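Local structure of Lin1909 protein (Listeria innocua, 3FIJ) at residues I37-G42 / E228-F233; L47-P52 / P91-Y96; A99-A104 / Q119-A124; H143-D148 / L173-H178; H154-E159 / A193-G198. The protein is uncharacterised, but binds manganese and probably belongs to the class I glutamine amidotransferase-like hydrolases that cleave gamma-glutamyl compounds such as gamma-glutamyl-gamma-aminobutyrate. One frame throughout, in Å; residues are numbered along the deposited sequence.

Interaction 1. Residues I37-G42 / E228-F233; sequences IQKVGG and ESEQLF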
# COMPACT_ATOMS: atom_id res chain seq x y z
N ILE A 37 -5.91 32.83 -8.59
CA ILE A 37 -5.95 33.83 -9.65
C ILE A 37 -7.37 34.07 -10.13
O ILE A 37 -7.80 35.21 -10.30
CB ILE A 37 -5.07 33.41 -10.85
CG1 ILE A 37 -3.59 33.42 -10.43
CG2 ILE A 37 -5.33 34.34 -12.03
CD1 ILE A 37 -3.14 34.70 -9.79
N GLN A 38 -8.11 32.99 -10.35
CA GLN A 38 -9.49 33.11 -10.83
C GLN A 38 -10.39 33.82 -9.83
O GLN A 38 -11.24 34.62 -10.22
CB GLN A 38 -10.05 31.74 -11.18
CG GLN A 38 -9.54 31.20 -12.51
CD GLN A 38 -9.91 29.75 -12.74
OE1 GLN A 38 -9.73 29.22 -13.84
NE2 GLN A 38 -10.42 29.10 -11.70
N LYS A 39 -10.21 33.54 -8.55
CA LYS A 39 -11.03 34.18 -7.52
C LYS A 39 -10.77 35.69 -7.52
O LYS A 39 -11.67 36.47 -7.25
CB LYS A 39 -10.69 33.60 -6.14
CG LYS A 39 -11.05 34.50 -4.95
CD LYS A 39 -12.55 34.77 -4.83
CE LYS A 39 -13.17 33.97 -3.69
NZ LYS A 39 -12.58 34.29 -2.36
N VAL A 40 -9.55 36.08 -7.85
CA VAL A 40 -9.17 37.48 -7.84
C VAL A 40 -9.40 38.30 -9.11
O VAL A 40 -9.17 39.51 -9.12
CB VAL A 40 -7.70 37.56 -7.35
CG1 VAL A 40 -6.91 38.56 -8.14
CG2 VAL A 40 -7.70 37.90 -5.87
N GLY A 41 -9.85 37.66 -10.19
CA GLY A 41 -10.13 38.42 -11.39
C GLY A 41 -9.16 38.32 -12.55
O GLY A 41 -9.29 39.04 -13.54
N GLY A 42 -8.18 37.43 -12.44
CA GLY A 42 -7.22 37.30 -13.52
C GLY A 42 -7.51 36.05 -14.33
O GLY A 42 -8.20 35.16 -13.85
N GLU A 228 -6.54 38.05 4.03
CA GLU A 228 -5.28 38.73 3.80
C GLU A 228 -4.44 38.01 2.74
O GLU A 228 -3.79 38.65 1.91
CB GLU A 228 -4.51 38.84 5.11
CG GLU A 228 -5.39 39.38 6.24
CD GLU A 228 -4.63 39.60 7.53
OE1 GLU A 228 -3.77 38.76 7.87
OE2 GLU A 228 -4.91 40.61 8.22
N SER A 229 -4.47 36.69 2.76
CA SER A 229 -3.73 35.91 1.78
C SER A 229 -4.27 36.22 0.38
O SER A 229 -3.50 36.42 -0.57
CB SER A 229 -3.88 34.43 2.07
OG SER A 229 -3.15 34.08 3.23
N GLU A 230 -5.59 36.27 0.26
CA GLU A 230 -6.19 36.57 -1.03
C GLU A 230 -5.71 37.93 -1.56
O GLU A 230 -5.53 38.09 -2.77
CB GLU A 230 -7.72 36.57 -0.92
CG GLU A 230 -8.38 36.78 -2.26
CD GLU A 230 -9.89 36.80 -2.18
OE1 GLU A 230 -10.46 35.94 -1.48
OE2 GLU A 230 -10.50 37.67 -2.83
N GLN A 231 -5.51 38.89 -0.67
CA GLN A 231 -5.04 40.21 -1.08
C GLN A 231 -3.71 40.13 -1.84
O GLN A 231 -3.45 40.93 -2.74
CB GLN A 231 -4.85 41.11 0.14
CG GLN A 231 -6.13 41.61 0.78
CD GLN A 231 -5.84 42.60 1.88
OE1 GLN A 231 -5.16 43.62 1.66
NE2 GLN A 231 -6.34 42.32 3.08
N LEU A 232 -2.87 39.17 -1.46
CA LEU A 232 -1.59 39.02 -2.14
C LEU A 232 -1.81 38.77 -3.62
O LEU A 232 -1.22 39.43 -4.47
CB LEU A 232 -0.79 37.88 -1.51
CG LEU A 232 0.06 38.27 -0.29
CD1 LEU A 232 -0.76 39.12 0.67
CD2 LEU A 232 0.60 37.03 0.39
N PHE A 233 -2.68 37.82 -3.94
CA PHE A 233 -2.94 37.53 -5.34
C PHE A 233 -3.68 38.70 -6.00
O PHE A 233 -3.50 38.96 -7.20
CB PHE A 233 -3.76 36.25 -5.49
CG PHE A 233 -3.09 35.03 -4.93
CD1 PHE A 233 -3.34 34.61 -3.63
CD2 PHE A 233 -2.19 34.30 -5.71
CE1 PHE A 233 -2.70 33.50 -3.11
CE2 PHE A 233 -1.54 33.18 -5.19
CZ PHE A 233 -1.80 32.78 -3.89
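Lys-39 NZ meets Glu-230 OE1 at 2.8 Å, a salt bridge on the exposed side of two packed helices. The ammonium does not lie in the carboxylate plane. It sits above it, about 39° out. The two side chains cross at nearly a right angle. Glu-230 reaches straight out, its CG anti to the backbone N (chi1 -176°) and the next bond also extended. Lys-39 is folded instead, with bends at chi2, chi3 and chi4 that bring NZ to OE1. Its CG, placed by chi1, lies 3.8 Å from Glu-230 CD.

Beneath the ion pair the contact is apolar. Val-40 points its two branches at successive turns of the other helix. Its CG2 runs alongside the glutamate stem, 3.8 Å from Glu-230 CG. Its CG1 rests against the backbone of the next turn, 3.6 Å from Phe-233 O. Deeper still, Ile-37 CD1 comes obliquely to the Phe-233 ring, 4.2 Å from CD2. That ring also packs edge-to-face on Phe-112 and touches Ile-114, both of strand 111-114.

Helix 31-40 ends right at this contact. Gly-41 has positive phi, and Gly-42 N bonds back to Ile-37 O at 3.1 Å. With a weak second bond from Gly-41 N to Gln-38 O, this is a Schellman motif. The chain then turns toward strand 43-47.

The contact joins an early helix to the C-terminal helix 227-241 beside the central sheet. Helices flanking the parallel part of a mixed sheet are consistent with the alpha/beta fold of class I glutamine amidotransferases.

Interaction 2. Residues L47-P52 / P91-Y96; sequences LPIDDP and PPRDSY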
# COMPACT_ATOMS: atom_id res chain seq x y z
N LEU A 47 2.06 27.75 -17.78
CA LEU A 47 3.18 27.74 -18.69
C LEU A 47 3.97 26.46 -18.46
O LEU A 47 4.64 26.32 -17.43
CB LEU A 47 4.09 28.95 -18.45
CG LEU A 47 3.44 30.30 -18.73
CD1 LEU A 47 4.37 31.42 -18.29
CD2 LEU A 47 3.13 30.42 -20.22
N PRO A 48 3.88 25.50 -19.38
CA PRO A 48 4.65 24.28 -19.13
C PRO A 48 6.15 24.59 -19.23
O PRO A 48 6.56 25.67 -19.67
CB PRO A 48 4.17 23.33 -20.23
CG PRO A 48 3.79 24.26 -21.34
CD PRO A 48 3.06 25.35 -20.60
N ILE A 49 6.97 23.65 -18.80
CA ILE A 49 8.39 23.87 -18.89
C ILE A 49 8.77 23.84 -20.37
O ILE A 49 8.32 22.97 -21.11
CB ILE A 49 9.16 22.79 -18.11
CG1 ILE A 49 8.94 23.00 -16.62
CG2 ILE A 49 10.65 22.85 -18.44
CD1 ILE A 49 9.35 21.82 -15.78
N ASP A 50 9.56 24.81 -20.80
CA ASP A 50 9.97 24.86 -22.20
C ASP A 50 11.39 25.39 -22.29
O ASP A 50 12.01 25.73 -21.29
CB ASP A 50 9.01 25.76 -23.00
CG ASP A 50 9.04 25.47 -24.49
OD1 ASP A 50 8.05 25.79 -25.17
OD2 ASP A 50 10.05 24.92 -24.99
N ASP A 51 11.92 25.44 -23.51
CA ASP A 51 13.27 25.92 -23.75
C ASP A 51 13.41 27.41 -23.41
O ASP A 51 12.59 28.22 -23.82
CB ASP A 51 13.64 25.68 -25.21
CG ASP A 51 15.11 25.89 -25.47
OD1 ASP A 51 15.91 25.00 -25.10
OD2 ASP A 51 15.46 26.95 -26.02
N PRO A 52 14.46 27.78 -22.65
CA PRO A 52 14.73 29.17 -22.24
C PRO A 52 14.47 30.20 -23.34
O PRO A 52 13.90 31.26 -23.09
CB PRO A 52 16.20 29.13 -21.83
CG PRO A 52 16.32 27.78 -21.21
CD PRO A 52 15.55 26.89 -22.19
N PRO A 91 16.84 20.70 -13.34
CA PRO A 91 17.49 21.78 -14.11
C PRO A 91 16.67 22.51 -15.17
O PRO A 91 16.68 23.74 -15.23
CB PRO A 91 18.72 21.08 -14.69
CG PRO A 91 19.08 20.10 -13.61
CD PRO A 91 17.73 19.53 -13.25
N PRO A 92 15.95 21.77 -16.03
CA PRO A 92 15.15 22.42 -17.07
C PRO A 92 14.09 23.42 -16.56
O PRO A 92 13.85 24.44 -17.20
CB PRO A 92 14.55 21.24 -17.83
CG PRO A 92 15.62 20.20 -17.72
CD PRO A 92 16.00 20.31 -16.25
N ARG A 93 13.47 23.13 -15.42
CA ARG A 93 12.48 24.06 -14.90
C ARG A 93 13.17 25.34 -14.45
O ARG A 93 12.76 26.44 -14.80
CB ARG A 93 11.71 23.47 -13.71
CG ARG A 93 10.34 24.15 -13.52
CD ARG A 93 10.14 24.88 -12.19
NE ARG A 93 9.30 24.11 -11.28
CZ ARG A 93 8.27 24.60 -10.58
NH1 ARG A 93 7.92 25.88 -10.65
NH2 ARG A 93 7.57 23.78 -9.81
N ASP A 94 14.24 25.16 -13.68
CA ASP A 94 15.01 26.28 -13.15
C ASP A 94 15.51 27.19 -14.25
O ASP A 94 15.37 28.41 -14.16
CB ASP A 94 16.18 25.75 -12.32
CG ASP A 94 15.71 24.97 -11.11
OD1 ASP A 94 14.81 25.47 -10.40
OD2 ASP A 94 16.23 23.86 -10.86
N SER A 95 16.06 26.60 -15.30
CA SER A 95 16.56 27.38 -16.43
C SER A 95 15.45 28.18 -17.09
O SER A 95 15.60 29.37 -17.36
CB SER A 95 17.20 26.46 -17.48
OG SER A 95 18.33 25.80 -16.94
N TYR A 96 14.34 27.50 -17.36
CA TYR A 96 13.20 28.14 -18.00
C TYR A 96 12.65 29.28 -17.15
O TYR A 96 12.43 30.38 -17.64
CB TYR A 96 12.09 27.12 -18.28
CG TYR A 96 10.95 27.71 -19.09
CD1 TYR A 96 11.20 28.32 -20.33
CD2 TYR A 96 9.64 27.68 -18.61
CE1 TYR A 96 10.15 28.88 -21.08
CE2 TYR A 96 8.58 28.24 -19.34
CZ TYR A 96 8.85 28.84 -20.58
OH TYR A 96 7.82 29.38 -21.32
O HOH W 1 5.86 27.70 -20.96
O HOH W 2 14.15 24.52 -19.92
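Tyr-96 sends its ring from helix 91-106 under the loop at Asp-50, with CG opposite the backbone N (chi1 -173°). Asp-50 has a similar first torsion (chi1 -159°), which carries its carboxylate away from the helix and leaves CB over the ring. Asp-50 N lies above the centre of the same face. CB stands 4.1 Å from the Tyr-96 ring centroid, 24° off the normal, a CH-pi contact. The ring is thus roofed by a peptide and a methylene.

Two waters do the polar bridging. One donates to Pro-48 O at 2.5 Å and also bonds Tyr-96 OH at 2.6 Å. The other donates to both Asp-50 O (2.8 Å) and Pro-92 O (2.7 Å). It ties the loop to the first helical turn.

Ile-49 fills the space alongside. Its CD1 presses on the stem of Arg-93, 3.4 Å from CG, and the two chains cross at about a right angle. The guanidinium runs on past this contact, to a salt bridge with Glu-97 and a bond to Gly-69 O. At the outer edge Pro-52 CG touches Ser-95 CB at 4.1 Å.

The second subunit packs here too: its Val-34 meets Pro-48, and its Phe-43 meets Tyr-96. The contact joins the loop after edge strand 43-47 to the start of helix 91-106, a loop-on-helix packing at a subunit interface of this alpha/beta fold.

Interaction 3. Residues A99-A104 / Q119-A124; sequences ALVRAA and QLVNVA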
# COMPACT_ATOMS: atom_id res chain seq x y z
N ALA A 99 14.86 32.22 -17.14
CA ALA A 99 14.61 32.93 -18.39
C ALA A 99 13.30 33.71 -18.31
O ALA A 99 13.19 34.80 -18.89
CB ALA A 99 14.56 31.94 -19.56
N LEU A 100 12.31 33.17 -17.60
CA LEU A 100 11.03 33.85 -17.46
C LEU A 100 11.12 35.14 -16.64
O LEU A 100 10.62 36.17 -17.08
CB LEU A 100 9.97 32.93 -16.81
CG LEU A 100 9.31 31.79 -17.59
CD1 LEU A 100 8.32 31.06 -16.68
CD2 LEU A 100 8.58 32.32 -18.80
N VAL A 101 11.76 35.09 -15.47
CA VAL A 101 11.85 36.31 -14.66
C VAL A 101 12.64 37.40 -15.38
O VAL A 101 12.28 38.57 -15.33
CB VAL A 101 12.48 36.07 -13.24
CG1 VAL A 101 12.02 34.72 -12.68
CG2 VAL A 101 13.97 36.17 -13.29
N ARG A 102 13.70 37.01 -16.08
CA ARG A 102 14.50 37.99 -16.83
C ARG A 102 13.66 38.63 -17.93
O ARG A 102 13.67 39.86 -18.09
CB ARG A 102 15.75 37.31 -17.41
CG ARG A 102 16.75 36.95 -16.32
CD ARG A 102 17.93 36.09 -16.78
NE ARG A 102 18.82 35.83 -15.66
CZ ARG A 102 19.91 35.07 -15.71
NH1 ARG A 102 20.26 34.48 -16.85
NH2 ARG A 102 20.64 34.89 -14.62
N ALA A 103 12.91 37.82 -18.66
CA ALA A 103 12.05 38.34 -19.72
C ALA A 103 10.94 39.19 -19.11
O ALA A 103 10.53 40.19 -19.70
CB ALA A 103 11.45 37.19 -20.53
N ALA A 104 10.45 38.79 -17.94
CA ALA A 104 9.38 39.52 -17.24
C ALA A 104 9.91 40.85 -16.72
O ALA A 104 9.22 41.87 -16.75
CB ALA A 104 8.85 38.68 -16.08
N GLN A 119 12.81 31.68 -4.01
CA GLN A 119 14.19 31.23 -3.98
C GLN A 119 14.76 31.19 -5.39
O GLN A 119 15.97 31.38 -5.58
CB GLN A 119 14.29 29.86 -3.31
CG GLN A 119 13.90 29.90 -1.85
CD GLN A 119 14.16 28.61 -1.14
OE1 GLN A 119 13.88 28.48 0.06
NE2 GLN A 119 14.70 27.63 -1.86
N LEU A 120 13.91 30.93 -6.37
CA LEU A 120 14.38 30.89 -7.75
C LEU A 120 14.75 32.31 -8.19
O LEU A 120 15.73 32.53 -8.90
CB LEU A 120 13.33 30.29 -8.67
CG LEU A 120 13.81 30.24 -10.12
CD1 LEU A 120 13.42 28.92 -10.72
CD2 LEU A 120 13.24 31.41 -10.92
N VAL A 121 13.96 33.29 -7.77
CA VAL A 121 14.25 34.67 -8.13
C VAL A 121 15.62 35.05 -7.52
O VAL A 121 16.51 35.53 -8.22
CB VAL A 121 13.14 35.60 -7.59
CG1 VAL A 121 13.56 37.06 -7.67
CG2 VAL A 121 11.88 35.37 -8.39
N ASN A 122 15.78 34.80 -6.23
CA ASN A 122 17.03 35.12 -5.55
C ASN A 122 18.24 34.54 -6.31
O ASN A 122 19.23 35.24 -6.55
CB ASN A 122 16.97 34.58 -4.11
CG ASN A 122 18.10 35.12 -3.24
OD1 ASN A 122 19.02 34.38 -2.87
ND2 ASN A 122 18.04 36.41 -2.92
N VAL A 123 18.16 33.27 -6.68
CA VAL A 123 19.23 32.61 -7.42
C VAL A 123 19.43 33.25 -8.79
O VAL A 123 20.55 33.56 -9.18
CB VAL A 123 18.92 31.09 -7.62
CG1 VAL A 123 19.98 30.45 -8.53
CG2 VAL A 123 18.87 30.39 -6.26
N ALA A 124 18.34 33.43 -9.53
CA ALA A 124 18.41 34.02 -10.87
C ALA A 124 19.22 35.30 -10.90
O ALA A 124 19.95 35.54 -11.87
CB ALA A 124 17.01 34.29 -11.39
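Val-101 is the apolar centre, spreading its two methyls over helix 116-124. CG1 meets Leu-120 CD2 at 3.9 Å and lies a little further, 4.3 Å, from Val-121 CG2. CG2 faces the next turn and touches Ala-124 CB at 4.0 Å. One valine therefore lies against three residues of the other helix. Beyond it, Val-101 and Val-121 both rest on Leu-67 of strand 64-67, so the helices and the sheet share this packing.

The helix segments cross steeply, at -75°, with their axes 10.1 Å apart at the closest point. The contact is accordingly small.

Arg-102 closes the exposed edge. Its chain is extended from CG to NE and bridges the gap between the helices. NH2 donates to Ala-124 O at 2.9 Å, with an N-H...O angle of 160°. The oxygen lies near the guanidinium plane, at its edge, and the N-H arrives in the carbonyl plane.

Ala-124 is the last residue of its helix. The partial negative charge expected at a helix C-terminus probably strengthens this bond. The chemistry implies division of labour: apolar side chains fill the buried part, and one arginine bond to a backbone carbonyl lies at the exposed edge.

Interaction 4. Residues H143-D148 / L173-H178; sequences HLQRVD and LVNSLH. With MN (manganese (II) ion), chain I.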
# COMPACT_ATOMS: atom_id res chain seq x y z
N HIS A 143 10.09 24.47 9.65
CA HIS A 143 9.63 25.12 8.43
C HIS A 143 8.90 24.15 7.51
O HIS A 143 8.41 24.53 6.45
CB HIS A 143 10.80 25.82 7.73
CG HIS A 143 11.14 27.14 8.36
ND1 HIS A 143 10.53 28.32 8.01
CD2 HIS A 143 11.97 27.43 9.40
CE1 HIS A 143 10.95 29.29 8.80
NE2 HIS A 143 11.83 28.78 9.65
N LEU A 144 8.86 22.88 7.92
CA LEU A 144 8.11 21.87 7.18
C LEU A 144 7.04 21.50 8.21
O LEU A 144 7.18 20.53 8.94
CB LEU A 144 8.96 20.65 6.85
CG LEU A 144 8.19 19.58 6.06
CD1 LEU A 144 7.53 20.21 4.84
CD2 LEU A 144 9.14 18.45 5.64
N GLN A 145 6.00 22.32 8.27
CA GLN A 145 4.92 22.15 9.24
C GLN A 145 4.13 20.86 9.06
O GLN A 145 3.94 20.38 7.95
CB GLN A 145 3.97 23.35 9.18
CG GLN A 145 3.09 23.39 7.95
CD GLN A 145 2.22 24.64 7.90
OE1 GLN A 145 2.71 25.77 7.93
NE2 GLN A 145 0.91 24.44 7.81
N ARG A 146 3.68 20.31 10.18
CA ARG A 146 2.89 19.09 10.16
C ARG A 146 1.43 19.49 10.31
O ARG A 146 0.53 18.72 9.97
CB ARG A 146 3.33 18.15 11.30
CG ARG A 146 4.73 17.58 11.12
CD ARG A 146 4.91 17.06 9.70
NE ARG A 146 6.27 16.61 9.41
CZ ARG A 146 6.74 16.38 8.18
NH1 ARG A 146 5.96 16.56 7.12
NH2 ARG A 146 7.99 15.96 8.01
N VAL A 147 1.21 20.70 10.83
CA VAL A 147 -0.13 21.24 10.98
C VAL A 147 -0.61 21.19 9.55
O VAL A 147 0.21 21.28 8.63
CB VAL A 147 -0.09 22.72 11.37
CG1 VAL A 147 -1.44 23.16 11.90
CG2 VAL A 147 1.01 22.95 12.36
N ASP A 148 -1.91 21.05 9.32
CA ASP A 148 -2.33 20.98 7.93
C ASP A 148 -2.02 22.27 7.16
O ASP A 148 -2.21 23.38 7.65
CB ASP A 148 -3.80 20.58 7.83
CG ASP A 148 -4.73 21.71 8.13
OD1 ASP A 148 -4.68 22.22 9.27
OD2 ASP A 148 -5.51 22.06 7.22
N LEU A 173 0.54 34.96 11.50
CA LEU A 173 0.99 33.58 11.39
C LEU A 173 0.82 33.10 9.95
O LEU A 173 -0.24 33.25 9.36
CB LEU A 173 0.25 32.66 12.35
CG LEU A 173 1.00 32.38 13.67
CD1 LEU A 173 1.25 33.69 14.41
CD2 LEU A 173 0.20 31.43 14.54
N VAL A 174 1.89 32.54 9.41
CA VAL A 174 1.92 32.07 8.03
C VAL A 174 2.35 30.59 7.96
O VAL A 174 3.03 30.10 8.85
CB VAL A 174 2.89 32.99 7.26
CG1 VAL A 174 4.00 32.20 6.63
CG2 VAL A 174 2.12 33.82 6.26
N ASN A 175 1.95 29.88 6.90
CA ASN A 175 2.32 28.46 6.80
C ASN A 175 3.76 28.25 6.31
O ASN A 175 4.45 29.21 5.97
CB ASN A 175 1.33 27.68 5.93
CG ASN A 175 1.20 28.22 4.51
OD1 ASN A 175 1.85 29.20 4.13
ND2 ASN A 175 0.35 27.58 3.72
N SER A 176 4.21 26.99 6.30
CA SER A 176 5.58 26.70 5.90
C SER A 176 5.74 25.26 5.40
O SER A 176 5.41 24.31 6.11
CB SER A 176 6.51 26.97 7.10
OG SER A 176 7.87 27.03 6.71
N LEU A 177 6.23 25.11 4.17
CA LEU A 177 6.43 23.80 3.55
C LEU A 177 7.76 23.78 2.81
O LEU A 177 7.81 23.47 1.62
CB LEU A 177 5.31 23.50 2.55
CG LEU A 177 3.92 23.16 3.07
CD1 LEU A 177 4.01 22.05 4.11
CD2 LEU A 177 3.28 24.38 3.69
N HIS A 178 8.85 24.10 3.50
CA HIS A 178 10.15 24.13 2.85
C HIS A 178 11.28 23.67 3.76
O HIS A 178 11.16 23.69 4.99
CB HIS A 178 10.43 25.53 2.31
CG HIS A 178 10.44 26.61 3.36
ND1 HIS A 178 11.59 27.03 3.98
CD2 HIS A 178 9.43 27.33 3.90
CE1 HIS A 178 11.30 27.97 4.87
NE2 HIS A 178 9.99 28.17 4.84
MN MN I . 8.92 29.00 6.74
O HOH W 3 7.21 29.54 5.36
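His-143, Ser-176 and His-178 meet through metal coordination. Manganese is bound by His-143 ND1 (2.2 Å), Ser-176 OG (2.2 Å) and His-178 NE2 (2.3 Å). A water that donates to Asn-175 O takes a fourth place, and His-154 and Glu-201 complete six ligands. The far nitrogens are held as well: His-143 NE2 by Asp-197, His-178 ND1 by Gln-180 O. Together with the metal bonds, these second-shell bonds would restrict the rotation of both rings.

The hydrogen bonds centre on His-143 O. Ser-176 OG donates to it at 2.6 Å and His-178 N at 3.0 Å, from opposite faces of the carbonyl plane. The serine oxygen is therefore gripped by both metal and backbone. Further along, Gln-145 N donates to Ser-176 O at 3.0 Å. Gln-145 also turns its side chain back over the other segment (chi1 73°), where OE1 accepts from Ser-176 N, from above the amide plane. Ser-153 OG is a second partner of that oxygen.

Among the nonpolar contacts, His-143 CB lies over one face of the His-178 ring, 3.9 Å from its centroid. The two rings themselves are oblique, their planes at 47°. Leu-144 CD1 and Leu-177 CD1 touch at 4.0 Å near the surface.

A loop and the chain leaving strand 172-174, joined by a single beta bridge at Leu-144 and Leu-177, thus supply three ligands of a six-coordinate manganese site.

Interaction 5. Residues H154-E159 / A193-G198; sequences HTIDIE and ARTADG. With MN (manganese (II) ion), chain I.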
# COMPACT_ATOMS: atom_id res chain seq x y z
N HIS A 154 4.09 29.45 11.83
CA HIS A 154 5.10 30.27 12.47
C HIS A 154 4.82 31.76 12.26
O HIS A 154 4.33 32.15 11.19
CB HIS A 154 6.54 29.90 12.00
CG HIS A 154 6.75 29.94 10.51
ND1 HIS A 154 6.21 30.92 9.70
CD2 HIS A 154 7.55 29.19 9.71
CE1 HIS A 154 6.66 30.76 8.46
NE2 HIS A 154 7.48 29.72 8.44
N THR A 155 5.09 32.56 13.28
CA THR A 155 4.83 34.00 13.20
C THR A 155 5.99 34.81 12.60
O THR A 155 7.15 34.62 12.92
CB THR A 155 4.42 34.59 14.60
OG1 THR A 155 5.27 35.69 14.95
CG2 THR A 155 4.46 33.52 15.68
N ILE A 156 5.64 35.73 11.70
CA ILE A 156 6.63 36.55 11.03
C ILE A 156 6.56 38.03 11.37
O ILE A 156 5.48 38.60 11.51
CB ILE A 156 6.49 36.43 9.51
CG1 ILE A 156 5.06 36.81 9.09
CG2 ILE A 156 6.85 35.02 9.08
CD1 ILE A 156 4.79 36.78 7.60
N ASP A 157 7.74 38.64 11.51
CA ASP A 157 7.85 40.06 11.80
C ASP A 157 7.86 40.73 10.43
O ASP A 157 8.62 40.34 9.54
CB ASP A 157 9.17 40.35 12.52
CG ASP A 157 9.30 39.57 13.81
OD1 ASP A 157 8.57 39.87 14.77
OD2 ASP A 157 10.14 38.65 13.86
N ILE A 158 7.00 41.72 10.26
CA ILE A 158 6.87 42.40 8.98
C ILE A 158 7.45 43.81 8.99
O ILE A 158 7.27 44.55 9.95
CB ILE A 158 5.39 42.47 8.56
CG1 ILE A 158 4.82 41.05 8.49
CG2 ILE A 158 5.25 43.18 7.22
CD1 ILE A 158 3.35 40.98 8.12
N GLU A 159 8.15 44.15 7.92
CA GLU A 159 8.73 45.48 7.77
C GLU A 159 7.56 46.44 7.54
O GLU A 159 6.94 46.40 6.49
CB GLU A 159 9.68 45.48 6.56
CG GLU A 159 10.30 46.82 6.26
CD GLU A 159 10.96 47.43 7.47
OE1 GLU A 159 11.77 46.72 8.11
OE2 GLU A 159 10.67 48.61 7.78
N ALA A 193 10.30 40.25 5.66
CA ALA A 193 9.67 39.36 6.62
C ALA A 193 10.62 38.25 7.06
O ALA A 193 11.38 37.70 6.25
CB ALA A 193 8.41 38.75 6.02
N ARG A 194 10.57 37.92 8.35
CA ARG A 194 11.40 36.88 8.94
C ARG A 194 10.63 36.20 10.08
O ARG A 194 9.71 36.79 10.65
CB ARG A 194 12.68 37.46 9.55
CG ARG A 194 13.74 37.95 8.60
CD ARG A 194 14.86 38.62 9.40
NE ARG A 194 15.70 39.49 8.58
CZ ARG A 194 16.65 39.05 7.76
NH1 ARG A 194 16.90 37.75 7.66
NH2 ARG A 194 17.36 39.92 7.04
N THR A 195 11.02 34.97 10.39
CA THR A 195 10.43 34.25 11.52
C THR A 195 11.40 34.50 12.68
O THR A 195 12.56 34.86 12.45
CB THR A 195 10.34 32.73 11.27
OG1 THR A 195 11.44 32.33 10.46
CG2 THR A 195 9.01 32.36 10.62
N ALA A 196 10.92 34.31 13.91
CA ALA A 196 11.73 34.55 15.11
C ALA A 196 13.14 33.98 15.09
O ALA A 196 13.99 34.37 15.90
CB ALA A 196 10.98 34.04 16.34
N ASP A 197 13.40 33.05 14.17
CA ASP A 197 14.73 32.45 14.07
C ASP A 197 15.60 33.20 13.06
O ASP A 197 16.72 32.78 12.77
CB ASP A 197 14.62 30.97 13.69
CG ASP A 197 13.85 30.76 12.39
OD1 ASP A 197 13.35 31.75 11.82
OD2 ASP A 197 13.74 29.59 11.95
N GLY A 198 15.08 34.30 12.54
CA GLY A 198 15.83 35.10 11.58
C GLY A 198 15.76 34.67 10.12
O GLY A 198 16.24 35.40 9.25
MN MN I . 8.92 29.00 6.74
O HOH W 4 8.57 32.65 13.96
O HOH W 3 7.21 29.54 5.36
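Strand 154-158 and residues 193-195 of strand 189-195 form an antiparallel pair in the mixed sheet, and His-154 and Thr-195 meet at its end beside the manganese. Thr-195 CG2 sits over the centre of the His-154 ring, 3.3 Å from its centroid and 14° off the normal, a tight CH-pi contact. His-154 reaches the metal through NE2, at 2.3 Å.

Asp-157 and Arg-194 are the hydrogen-bonded pair. Asp-157 N donates to Arg-194 O at 2.8 Å, while the return bond from Arg-194 N to Asp-157 O is weak, 3.3 Å. Ile-156 shares a face of the sheet with Ala-193 and Thr-195. Its CG2 lies 3.8 Å from Thr-195 CG2. Asp-157 is on the other face and pairs with Lys-171.

Beyond the pair the chain makes a type I turn from Thr-195 to Gly-198. A water bridges the two chains here, donating to Thr-155 O and accepting from Ala-196 N. Arg-194 NH1 donates to Gly-198 O at 2.9 Å, in the guanidinium plane, linking the strand to the last residue of the turn.

Thr-155 N also bonds Glu-81 of the fourth subunit. The contact is an antiparallel strand pair that carries a histidine ligand of the metal site.

Overall arrangement
From the N terminus, interaction 1 opens first, at helix 31-40, and closes last, at helix 227-241. The other four are nested in its loop. Interaction 2 closes a loop of 38 residues, from the loop after strand 43-47 to helix 91-106. Interaction 3 follows in series, from the same helix to helix 116-124, and touches interaction 2. Interactions 4 and 5 come later, and their segments alternate along the chain. They cross, share the manganese and one water, and meet where strands 154-158 and 172-174 pair. Interaction 5 lies on the opposite side of the chain's centre from interactions 2 and 3, and interaction 4 lies opposite interaction 3.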